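Local coordinates for MMS19 nucleotide excision repair protein homolog (Mus musculus, PDB 6TBL) that probably serves as a key component of the cytosolic iron-sulfur assembly complex, helping deliver iron-sulfur clusters to apoproteins of DNA metabolism and genome integrity, at residues P40-F54 and M73-Y87. Sequence-based numbering, arbitrary orientation.
Sequences PQIMSLHVDTLVTKF and MHALTRLPTSVLLPY. With K (potassium ion), chain G.
Over one face of the Tyr-87 ring sits the CG1 methyl of Val-47, a CH-pi contact 4.0 Å from the ring centroid, while Asp-48 OD1 lies at the ring edge, near its plane. The Phe-54 ring is met at its edge by Met-73 SD, a Met-aromatic contact, and by Leu-76 CD1. These groups join consecutive helices of a HEAT-repeat solenoid, in the C-terminal part of MMS19: helix 47-57 packs on the end of its repeat partner, helix 63-76, and on the start of helix 81-94, with segments 47-54 and 81-87 crossing at -48°. Tyr-87 OH donates at 2.8 Å to Asp-48 OD1, which accepts with its anti lone pair, away from the other carboxylate oxygen; carboxylate and ring planes are 60° apart. Val-47 works with both branches. Its CG1 lies anti to the backbone N (chi1 168°) and meets the tyrosine, whereas CG2 touches Leu-79 CD1 at 3.5 Å. The other branch of Leu-79, CD2, packs on Pro-40 CB at 3.7 Å and Met-43 CB. Deeper in, Leu-76 is forked between Leu-50, which CD2 reaches, and Val-51 CG2, 3.8 Å from CD1. Leu-36 of helix 22-38 touches both Leu-76 and Phe-54, and Leu-14 of helix 9-16 touches Leu-50. The type I turn from Leu-76 to Leu-79 and the start of the next helix hold a potassium ion, bound by Thr-77 O at 2.8 Å, Leu-79 O at 3.0 Å and Thr-81 OG1 at 2.9 Å.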
loop_
_atom_site.group_PDB
_atom_site.type_symbol
_atom_site.label_atom_id
_atom_site.label_comp_id
_atom_site.label_asym_id
_atom_site.label_seq_id
_atom_site.Cartn_x
_atom_site.Cartn_y
_atom_site.Cartn_z
ATOM N N PRO A 40 -10.951 35.726 -6.900
ATOM C CA PRO A 40 -10.562 34.392 -7.378
ATOM C C PRO A 40 -10.856 34.163 -8.849
ATOM O O PRO A 40 -10.126 33.407 -9.500
ATOM C CB PRO A 40 -11.377 33.451 -6.481
ATOM C CG PRO A 40 -12.599 34.230 -6.161
ATOM C CD PRO A 40 -12.168 35.675 -6.067
ATOM N N GLN A 41 -11.900 34.793 -9.395
ATOM C CA GLN A 41 -12.245 34.570 -10.795
ATOM C C GLN A 41 -11.160 35.100 -11.721
ATOM O O GLN A 41 -10.869 34.492 -12.759
ATOM C CB GLN A 41 -13.591 35.220 -11.119
ATOM C CG GLN A 41 -14.712 34.876 -10.151
ATOM C CD GLN A 41 -14.713 35.760 -8.915
ATOM O OE1 GLN A 41 -13.851 36.628 -8.756
ATOM N NE2 GLN A 41 -15.681 35.544 -8.035
ATOM N N ILE A 42 -10.546 36.224 -11.361
ATOM C CA ILE A 42 -9.499 36.791 -12.202
ATOM C C ILE A 42 -8.189 36.038 -12.015
ATOM O O ILE A 42 -7.431 35.843 -12.972
ATOM C CB ILE A 42 -9.336 38.290 -11.904
ATOM C CG1 ILE A 42 -10.703 38.971 -11.908
ATOM C CG2 ILE A 42 -8.409 38.938 -12.921
ATOM C CD1 ILE A 42 -10.653 40.415 -11.504
ATOM N N MET A 43 -7.900 35.603 -10.787
ATOM C CA MET A 43 -6.659 34.881 -10.535
ATOM C C MET A 43 -6.640 33.509 -11.191
ATOM O O MET A 43 -5.557 32.953 -11.402
ATOM C CB MET A 43 -6.430 34.729 -9.031
ATOM C CG MET A 43 -6.283 36.041 -8.287
ATOM S SD MET A 43 -5.007 37.107 -8.984
ATOM C CE MET A 43 -3.572 36.039 -8.898
ATOM N N SER A 44 -7.808 32.956 -11.525
ATOM C CA SER A 44 -7.867 31.600 -12.058
ATOM C C SER A 44 -7.243 31.483 -13.442
ATOM O O SER A 44 -6.909 30.373 -13.865
ATOM C CB SER A 44 -9.315 31.116 -12.091
ATOM O OG SER A 44 -10.185 32.165 -12.483
ATOM N N LEU A 45 -7.074 32.593 -14.160
ATOM C CA LEU A 45 -6.440 32.513 -15.470
ATOM C C LEU A 45 -4.973 32.130 -15.359
ATOM O O LEU A 45 -4.429 31.479 -16.256
ATOM C CB LEU A 45 -6.584 33.844 -16.202
ATOM C CG LEU A 45 -7.998 34.242 -16.616
ATOM C CD1 LEU A 45 -7.994 35.645 -17.195
ATOM C CD2 LEU A 45 -8.574 33.247 -17.619
ATOM N N HIS A 46 -4.321 32.511 -14.267
ATOM C CA HIS A 46 -2.888 32.319 -14.105
ATOM C C HIS A 46 -2.567 31.191 -13.132
ATOM O O HIS A 46 -1.530 31.219 -12.471
ATOM C CB HIS A 46 -2.237 33.628 -13.657
ATOM C CG HIS A 46 -2.728 34.827 -14.406
ATOM N ND1 HIS A 46 -3.927 35.445 -14.119
ATOM C CD2 HIS A 46 -2.189 35.516 -15.441
ATOM C CE1 HIS A 46 -4.103 36.464 -14.942
ATOM N NE2 HIS A 46 -3.062 36.531 -15.752
ATOM N N VAL A 47 -3.444 30.187 -13.042
ATOM C CA VAL A 47 -3.248 29.105 -12.078
ATOM C C VAL A 47 -1.938 28.377 -12.341
ATOM O O VAL A 47 -1.189 28.062 -11.407
ATOM C CB VAL A 47 -4.445 28.136 -12.104
ATOM C CG1 VAL A 47 -4.110 26.868 -11.341
ATOM C CG2 VAL A 47 -5.659 28.792 -11.497
ATOM N N ASP A 48 -1.629 28.114 -13.612
ATOM C CA ASP A 48 -0.453 27.310 -13.924
ATOM C C ASP A 48 0.824 27.980 -13.440
ATOM O O ASP A 48 1.685 27.329 -12.836
ATOM C CB ASP A 48 -0.378 27.039 -15.425
ATOM C CG ASP A 48 0.607 25.940 -15.762
ATOM O OD1 ASP A 48 0.221 24.751 -15.695
ATOM O OD2 ASP A 48 1.772 26.263 -16.079
ATOM N N THR A 49 0.963 29.286 -13.681
ATOM C CA THR A 49 2.150 29.986 -13.208
ATOM C C THR A 49 2.086 30.268 -11.710
ATOM O O THR A 49 3.134 30.367 -11.059
ATOM C CB THR A 49 2.349 31.283 -13.999
ATOM O OG1 THR A 49 3.549 31.934 -13.567
ATOM C CG2 THR A 49 1.169 32.222 -13.814
ATOM N N LEU A 50 0.884 30.388 -11.142
ATOM C CA LEU A 50 0.768 30.545 -9.695
ATOM C C LEU A 50 1.196 29.271 -8.976
ATOM O O LEU A 50 2.008 29.315 -8.044
ATOM C CB LEU A 50 -0.664 30.928 -9.313
ATOM C CG LEU A 50 -1.110 32.357 -9.642
ATOM C CD1 LEU A 50 -2.615 32.519 -9.455
ATOM C CD2 LEU A 50 -0.350 33.386 -8.814
ATOM N N VAL A 51 0.666 28.125 -9.407
ATOM C CA VAL A 51 1.030 26.850 -8.793
ATOM C C VAL A 51 2.525 26.599 -8.935
ATOM O O VAL A 51 3.203 26.216 -7.974
ATOM C CB VAL A 51 0.205 25.703 -9.406
ATOM C CG1 VAL A 51 0.737 24.361 -8.943
ATOM C CG2 VAL A 51 -1.258 25.849 -9.039
ATOM N N THR A 52 3.061 26.821 -10.136
ATOM C CA THR A 52 4.471 26.541 -10.387
ATOM C C THR A 52 5.373 27.368 -9.479
ATOM O O THR A 52 6.226 26.823 -8.768
ATOM C CB THR A 52 4.802 26.807 -11.856
ATOM O OG1 THR A 52 3.839 26.155 -12.691
ATOM C CG2 THR A 52 6.188 26.283 -12.192
ATOM N N LYS A 53 5.185 28.690 -9.480
ATOM C CA LYS A 53 6.102 29.570 -8.762
ATOM C C LYS A 53 5.941 29.449 -7.252
ATOM O O LYS A 53 6.930 29.520 -6.513
ATOM C CB LYS A 53 5.903 31.016 -9.211
ATOM C CG LYS A 53 6.450 31.295 -10.594
ATOM C CD LYS A 53 7.908 30.875 -10.683
ATOM C CE LYS A 53 8.431 30.975 -12.102
ATOM N NZ LYS A 53 9.829 30.476 -12.196
ATOM N N PHE A 54 4.707 29.274 -6.773
ATOM C CA PHE A 54 4.499 29.098 -5.339
ATOM C C PHE A 54 5.231 27.865 -4.825
ATOM O O PHE A 54 5.844 27.900 -3.752
ATOM C CB PHE A 54 3.005 29.002 -5.022
ATOM C CG PHE A 54 2.262 30.301 -5.162
ATOM C CD1 PHE A 54 2.943 31.500 -5.298
ATOM C CD2 PHE A 54 0.877 30.321 -5.148
ATOM C CE1 PHE A 54 2.254 32.692 -5.426
ATOM C CE2 PHE A 54 0.183 31.510 -5.277
ATOM C CZ PHE A 54 0.872 32.697 -5.413
ATOM N N MET A 73 -0.327 28.910 -1.348
ATOM C CA MET A 73 -0.817 27.600 -1.764
ATOM C C MET A 73 -2.128 27.268 -1.067
ATOM O O MET A 73 -3.025 26.665 -1.666
ATOM C CB MET A 73 0.229 26.529 -1.468
ATOM C CG MET A 73 1.443 26.593 -2.365
ATOM S SD MET A 73 0.990 26.350 -4.090
ATOM C CE MET A 73 0.239 24.727 -4.016
ATOM N N HIS A 74 -2.252 27.652 0.204
ATOM C CA HIS A 74 -3.524 27.512 0.900
ATOM C C HIS A 74 -4.577 28.433 0.295
ATOM O O HIS A 74 -5.717 28.015 0.061
ATOM C CB HIS A 74 -3.333 27.807 2.386
ATOM C CG HIS A 74 -4.567 27.618 3.210
ATOM N ND1 HIS A 74 -5.535 28.591 3.337
ATOM C CD2 HIS A 74 -4.985 26.572 3.963
ATOM C CE1 HIS A 74 -6.499 28.150 4.126
ATOM N NE2 HIS A 74 -6.189 26.927 4.519
ATOM N N ALA A 75 -4.207 29.687 0.019
ATOM C CA ALA A 75 -5.154 30.645 -0.534
ATOM C C ALA A 75 -5.587 30.283 -1.948
ATOM O O ALA A 75 -6.655 30.723 -2.384
ATOM C CB ALA A 75 -4.553 32.052 -0.515
ATOM N N LEU A 76 -4.783 29.496 -2.669
ATOM C CA LEU A 76 -5.171 29.064 -4.007
ATOM C C LEU A 76 -6.458 28.249 -3.988
ATOM O O LEU A 76 -7.213 28.262 -4.965
ATOM C CB LEU A 76 -4.049 28.246 -4.645
ATOM C CG LEU A 76 -3.008 28.994 -5.473
ATOM C CD1 LEU A 76 -1.994 28.016 -6.039
ATOM C CD2 LEU A 76 -3.685 29.761 -6.590
ATOM N N THR A 77 -6.729 27.540 -2.890
ATOM C CA THR A 77 -7.915 26.697 -2.817
ATOM C C THR A 77 -9.217 27.491 -2.831
ATOM O O THR A 77 -10.288 26.876 -2.891
ATOM C CB THR A 77 -7.855 25.813 -1.569
ATOM O OG1 THR A 77 -7.889 26.636 -0.398
ATOM C CG2 THR A 77 -6.572 24.994 -1.563
ATOM N N ARG A 78 -9.157 28.825 -2.782
ATOM C CA ARG A 78 -10.360 29.640 -2.907
ATOM C C ARG A 78 -10.797 29.810 -4.357
ATOM O O ARG A 78 -11.948 30.187 -4.604
ATOM C CB ARG A 78 -10.140 31.012 -2.263
ATOM C CG ARG A 78 -11.412 31.830 -2.091
ATOM C CD ARG A 78 -11.364 32.667 -0.829
ATOM N NE ARG A 78 -11.212 31.838 0.364
ATOM C CZ ARG A 78 -11.248 32.308 1.606
ATOM N NH1 ARG A 78 -11.435 33.603 1.818
ATOM N NH2 ARG A 78 -11.099 31.485 2.635
ATOM N N LEU A 79 -9.912 29.533 -5.314
ATOM C CA LEU A 79 -10.282 29.580 -6.718
ATOM C C LEU A 79 -11.337 28.513 -7.012
ATOM O O LEU A 79 -11.530 27.584 -6.221
ATOM C CB LEU A 79 -9.050 29.372 -7.600
ATOM C CG LEU A 79 -7.834 30.264 -7.334
ATOM C CD1 LEU A 79 -6.792 30.090 -8.423
ATOM C CD2 LEU A 79 -8.227 31.722 -7.199
ATOM N N PRO A 80 -12.051 28.641 -8.131
ATOM C CA PRO A 80 -13.039 27.617 -8.496
ATOM C C PRO A 80 -12.425 26.224 -8.535
ATOM O O PRO A 80 -11.362 26.007 -9.121
ATOM C CB PRO A 80 -13.512 28.069 -9.880
ATOM C CG PRO A 80 -13.351 29.545 -9.855
ATOM C CD PRO A 80 -12.122 29.814 -9.024
ATOM N N THR A 81 -13.115 25.272 -7.901
ATOM C CA THR A 81 -12.573 23.927 -7.757
ATOM C C THR A 81 -12.372 23.247 -9.107
ATOM O O THR A 81 -11.432 22.461 -9.270
ATOM C CB THR A 81 -13.497 23.094 -6.867
ATOM O OG1 THR A 81 -13.726 23.790 -5.634
ATOM C CG2 THR A 81 -12.882 21.734 -6.563
ATOM N N SER A 82 -13.226 23.550 -10.087
ATOM C CA SER A 82 -13.136 22.885 -11.382
ATOM C C SER A 82 -11.819 23.164 -12.099
ATOM O O SER A 82 -11.410 22.364 -12.946
ATOM C CB SER A 82 -14.310 23.301 -12.270
ATOM O OG SER A 82 -14.305 24.699 -12.495
ATOM N N VAL A 83 -11.141 24.269 -11.779
ATOM C CA VAL A 83 -9.874 24.596 -12.429
ATOM C C VAL A 83 -8.670 24.171 -11.606
ATOM O O VAL A 83 -7.542 24.188 -12.127
ATOM C CB VAL A 83 -9.778 26.103 -12.750
ATOM C CG1 VAL A 83 -11.078 26.589 -13.364
ATOM C CG2 VAL A 83 -9.422 26.905 -11.505
ATOM N N LEU A 84 -8.866 23.792 -10.343
ATOM C CA LEU A 84 -7.768 23.341 -9.503
ATOM C C LEU A 84 -7.552 21.838 -9.580
ATOM O O LEU A 84 -6.424 21.377 -9.380
ATOM C CB LEU A 84 -8.010 23.731 -8.044
ATOM C CG LEU A 84 -8.277 25.205 -7.757
ATOM C CD1 LEU A 84 -8.339 25.427 -6.269
ATOM C CD2 LEU A 84 -7.220 26.085 -8.393
ATOM N N LEU A 85 -8.603 21.072 -9.882
ATOM C CA LEU A 85 -8.503 19.614 -9.844
ATOM C C LEU A 85 -7.418 19.036 -10.748
ATOM O O LEU A 85 -6.752 18.078 -10.319
ATOM C CB LEU A 85 -9.876 19.003 -10.163
ATOM C CG LEU A 85 -10.960 19.302 -9.123
ATOM C CD1 LEU A 85 -12.302 18.733 -9.555
ATOM C CD2 LEU A 85 -10.560 18.769 -7.751
ATOM N N PRO A 86 -7.176 19.536 -11.966
ATOM C CA PRO A 86 -6.052 19.006 -12.758
ATOM C C PRO A 86 -4.688 19.240 -12.126
ATOM O O PRO A 86 -3.704 18.655 -12.595
ATOM C CB PRO A 86 -6.175 19.746 -14.099
ATOM C CG PRO A 86 -7.024 20.931 -13.812
ATOM C CD PRO A 86 -7.980 20.483 -12.757
ATOM N N TYR A 87 -4.596 20.070 -11.087
ATOM C CA TYR A 87 -3.355 20.266 -10.356
ATOM C C TYR A 87 -3.339 19.564 -9.006
ATOM O O TYR A 87 -2.278 19.498 -8.377
ATOM C CB TYR A 87 -3.092 21.767 -10.147
ATOM C CG TYR A 87 -2.944 22.542 -11.434
ATOM C CD1 TYR A 87 -1.697 22.716 -12.021
ATOM C CD2 TYR A 87 -4.050 23.096 -12.068
ATOM C CE1 TYR A 87 -1.554 23.422 -13.201
ATOM C CE2 TYR A 87 -3.917 23.804 -13.249
ATOM C CZ TYR A 87 -2.665 23.963 -13.811
ATOM O OH TYR A 87 -2.524 24.663 -14.986
HETATM K K K G . -12.701 25.883 -3.990
#